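Local coordinates for fervidolysin (Fervidobacterium pennivorans, PDB 1R6V), which degrades keratin into peptides as a subtilisin-like serine protease, allowing its bacterium to grow on native feathers, at residues Y479-P484 with G504-D509. The protein carries 1 engineered substitution. Sequence-based numbering, arbitrary orientation.
Sequences YAKTGP and GPDHWD
K481 and D506 meet through one ionic pair, NZ of K481 standing 3.7 Å from OD2 of D506. This is a long salt bridge, and no hydrogen bond joins 479-484 to 504-509. The two CA atoms, K481 to D506, are 9.2 Å apart, so the side chains span the gap. Only 53 Å² of surface is buried between the segments, both sides summed.

The torsions are consistent with this reach. The lysine has CG anti to its own carbonyl carbon (chi1 -56°), and its chain bends at chi3 (83°) before the ammonium group arrives at the carboxylate. D506 holds CG trans to the backbone N, beside its carbonyl carbon (chi1 -176°), and OD2 is the carboxylate oxygen nearer the lysine.

Hydrogen bonds to and within the segments are of both backbone and side-chain kinds. A480 bonds through its backbone to V468, and T482 to V466 and T465, the last just ahead of strand 466-471. D506 N bonds to T465 OG1, and the D506 side chain touches F467. Just past the aspartate, H507 ND1 makes a weak hydrogen bond to P505 O, 3.4 Å long and in the plane of the imidazole; W508 N also bonds weakly to D506 O.

The contact lies at the surface, away from the annotated sites. A single long ion pair between two partly exposed side chains probably contributes modest electrostatic attraction, linking the end of strand 478-481 to the loop just after strand 496-505; strand 466-471 separates the two in an antiparallel sheet of the Ig-like domain, whose backbone bonds probably set the spacing.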
ATOM      1  N   TYR A 479       1.724  10.204  -0.421  1.00 15.89           N
ATOM      2  CA  TYR A 479       1.798   9.783   0.968  1.00 17.90           C
ATOM      3  C   TYR A 479       2.506   8.442   1.076  1.00 16.71           C
ATOM      4  O   TYR A 479       2.354   7.589   0.209  1.00 18.70           O
ATOM      5  CB  TYR A 479       0.378   9.669   1.539  1.00 20.99           C
ATOM      6  CG  TYR A 479       0.288   9.055   2.927  1.00 25.45           C
ATOM      7  CD1 TYR A 479       0.244   7.667   3.100  1.00 28.04           C
ATOM      8  CD2 TYR A 479       0.244   9.859   4.061  1.00 28.87           C
ATOM      9  CE1 TYR A 479       0.156   7.100   4.378  1.00 29.01           C
ATOM     10  CE2 TYR A 479       0.155   9.301   5.344  1.00 30.10           C
ATOM     11  CZ  TYR A 479       0.113   7.925   5.492  1.00 30.20           C
ATOM     12  OH  TYR A 479       0.037   7.384   6.760  1.00 32.05           O
ATOM     13  N   ALA A 480       3.288   8.271   2.133  1.00 17.36           N
ATOM     14  CA  ALA A 480       3.984   7.012   2.386  1.00 17.10           C
ATOM     15  C   ALA A 480       4.423   6.973   3.839  1.00 18.28           C
ATOM     16  O   ALA A 480       4.574   8.004   4.488  1.00 18.85           O
ATOM     17  CB  ALA A 480       5.199   6.866   1.480  1.00 16.39           C
ATOM     18  N   LYS A 481       4.636   5.773   4.350  1.00 17.68           N
ATOM     19  CA  LYS A 481       5.073   5.618   5.731  1.00 18.10           C
ATOM     20  C   LYS A 481       6.508   5.104   5.739  1.00 17.43           C
ATOM     21  O   LYS A 481       6.875   4.265   4.915  1.00 17.70           O
ATOM     22  CB  LYS A 481       4.152   4.626   6.425  1.00 20.59           C
ATOM     23  CG  LYS A 481       2.696   5.043   6.347  1.00 26.30           C
ATOM     24  CD  LYS A 481       1.762   4.001   6.936  1.00 31.29           C
ATOM     25  CE  LYS A 481       1.665   4.129   8.439  1.00 34.08           C
ATOM     26  NZ  LYS A 481       0.641   3.186   8.983  1.00 37.87           N
ATOM     27  N   THR A 482       7.329   5.582   6.667  1.00 16.25           N
ATOM     28  CA  THR A 482       8.707   5.111   6.695  1.00 15.73           C
ATOM     29  C   THR A 482       8.767   3.650   7.113  1.00 16.01           C
ATOM     30  O   THR A 482       7.969   3.196   7.933  1.00 15.56           O
ATOM     31  CB  THR A 482       9.605   5.943   7.648  1.00 15.67           C
ATOM     32  OG1 THR A 482       9.097   5.860   8.985  1.00 15.34           O
ATOM     33  CG2 THR A 482       9.655   7.418   7.202  1.00 15.51           C
ATOM     34  N   GLY A 483       9.713   2.920   6.530  1.00 16.71           N
ATOM     35  CA  GLY A 483       9.885   1.517   6.865  1.00 17.07           C
ATOM     36  C   GLY A 483      10.850   1.372   8.029  1.00 17.64           C
ATOM     37  O   GLY A 483      11.223   2.370   8.660  1.00 17.00           O
ATOM     38  N   PRO A 484      11.294   0.143   8.333  1.00 19.36           N
ATOM     39  CA  PRO A 484      12.224  -0.082   9.443  1.00 19.45           C
ATOM     40  C   PRO A 484      13.516   0.726   9.402  1.00 20.66           C
ATOM     41  O   PRO A 484      14.141   0.960  10.442  1.00 21.69           O
ATOM     42  CB  PRO A 484      12.487  -1.584   9.377  1.00 20.38           C
ATOM     43  CG  PRO A 484      12.334  -1.893   7.918  1.00 19.70           C
ATOM     44  CD  PRO A 484      11.094  -1.097   7.559  1.00 18.72           C
ATOM     45  N   GLY A 504       5.694  11.955  13.623  1.00 32.46           N
ATOM     46  CA  GLY A 504       6.276  10.977  14.546  1.00 33.59           C
ATOM     47  C   GLY A 504       5.808   9.560  14.442  1.00 31.68           C
ATOM     48  O   GLY A 504       4.829   9.316  13.742  1.00 34.45           O
ATOM     49  N   PRO A 505       6.447   8.601  15.150  1.00 29.09           N
ATOM     50  CA  PRO A 505       5.945   7.230  14.993  1.00 27.21           C
ATOM     51  C   PRO A 505       4.446   7.170  15.220  1.00 26.43           C
ATOM     52  O   PRO A 505       3.909   7.919  16.029  1.00 24.56           O
ATOM     53  CB  PRO A 505       6.730   6.436  16.046  1.00 26.97           C
ATOM     54  CG  PRO A 505       8.008   7.229  16.210  1.00 27.76           C
ATOM     55  CD  PRO A 505       7.504   8.663  16.177  1.00 28.80           C
ATOM     56  N   ASP A 506       3.849   6.248  14.497  1.00 25.76           N
ATOM     57  CA  ASP A 506       2.410   6.072  14.574  1.00 27.58           C
ATOM     58  C   ASP A 506       2.031   5.345  15.860  1.00 29.09           C
ATOM     59  O   ASP A 506       2.397   4.193  16.056  1.00 30.87           O
ATOM     60  CB  ASP A 506       1.944   5.270  13.358  1.00 28.42           C
ATOM     61  CG  ASP A 506       0.443   5.117  13.292  1.00 29.59           C
ATOM     62  OD1 ASP A 506      -0.275   5.809  14.046  1.00 31.49           O
ATOM     63  OD2 ASP A 506      -0.019   4.305  12.466  1.00 32.13           O
ATOM     64  N   HIS A 507       1.217   6.059  16.773  1.00 27.85           N
ATOM     65  CA  HIS A 507       0.814   5.439  18.026  1.00 28.40           C
ATOM     66  C   HIS A 507      -0.599   4.889  17.872  1.00 28.92           C
ATOM     67  O   HIS A 507      -1.540   5.416  18.469  1.00 29.30           O
ATOM     68  CB  HIS A 507       0.855   6.471  19.157  1.00 29.54           C
ATOM     69  CG  HIS A 507       0.446   7.849  18.732  1.00 30.87           C
ATOM     70  ND1 HIS A 507       1.224   8.636  17.910  1.00 32.97           N
ATOM     71  CD2 HIS A 507      -0.662   8.577  19.010  1.00 32.55           C
ATOM     72  CE1 HIS A 507       0.617   9.790  17.701  1.00 32.19           C
ATOM     73  NE2 HIS A 507      -0.530   9.779  18.356  1.00 34.04           N
ATOM     74  N   TRP A 508      -0.745   3.837  17.070  1.00 27.59           N
ATOM     75  CA  TRP A 508      -2.054   3.226  16.816  1.00 28.01           C
ATOM     76  C   TRP A 508      -2.462   2.209  17.868  1.00 28.94           C
ATOM     77  O   TRP A 508      -3.612   1.770  17.901  1.00 29.00           O
ATOM     78  CB  TRP A 508      -2.070   2.525  15.457  1.00 25.78           C
ATOM     79  CG  TRP A 508      -1.043   1.424  15.323  1.00 24.02           C
ATOM     80  CD1 TRP A 508       0.252   1.567  14.934  1.00 22.88           C
ATOM     81  CD2 TRP A 508      -1.231   0.017  15.580  1.00 22.52           C
ATOM     82  NE1 TRP A 508       0.887   0.350  14.928  1.00 22.43           N
ATOM     83  CE2 TRP A 508       0.001  -0.620  15.321  1.00 23.61           C
ATOM     84  CE3 TRP A 508      -2.319  -0.759  16.006  1.00 22.34           C
ATOM     85  CZ2 TRP A 508       0.181  -2.008  15.469  1.00 22.62           C
ATOM     86  CZ3 TRP A 508      -2.143  -2.140  16.155  1.00 22.04           C
ATOM     87  CH2 TRP A 508      -0.900  -2.748  15.886  1.00 21.17           C
ATOM     88  N   ASP A 509      -1.500   1.828  18.702  1.00 31.41           N
ATOM     89  CA  ASP A 509      -1.696   0.854  19.765  1.00 35.39           C
ATOM     90  C   ASP A 509      -2.283   1.583  20.969  1.00 37.89           C
ATOM     91  O   ASP A 509      -1.609   1.786  21.979  1.00 39.50           O
ATOM     92  CB  ASP A 509      -0.338   0.232  20.116  1.00 35.83           C
ATOM     93  CG  ASP A 509      -0.454  -1.001  20.982  1.00 36.65           C
ATOM     94  OD1 ASP A 509       0.605  -1.497  21.415  1.00 35.42           O
ATOM     95  OD2 ASP A 509      -1.587  -1.473  21.224  1.00 36.85           O
TER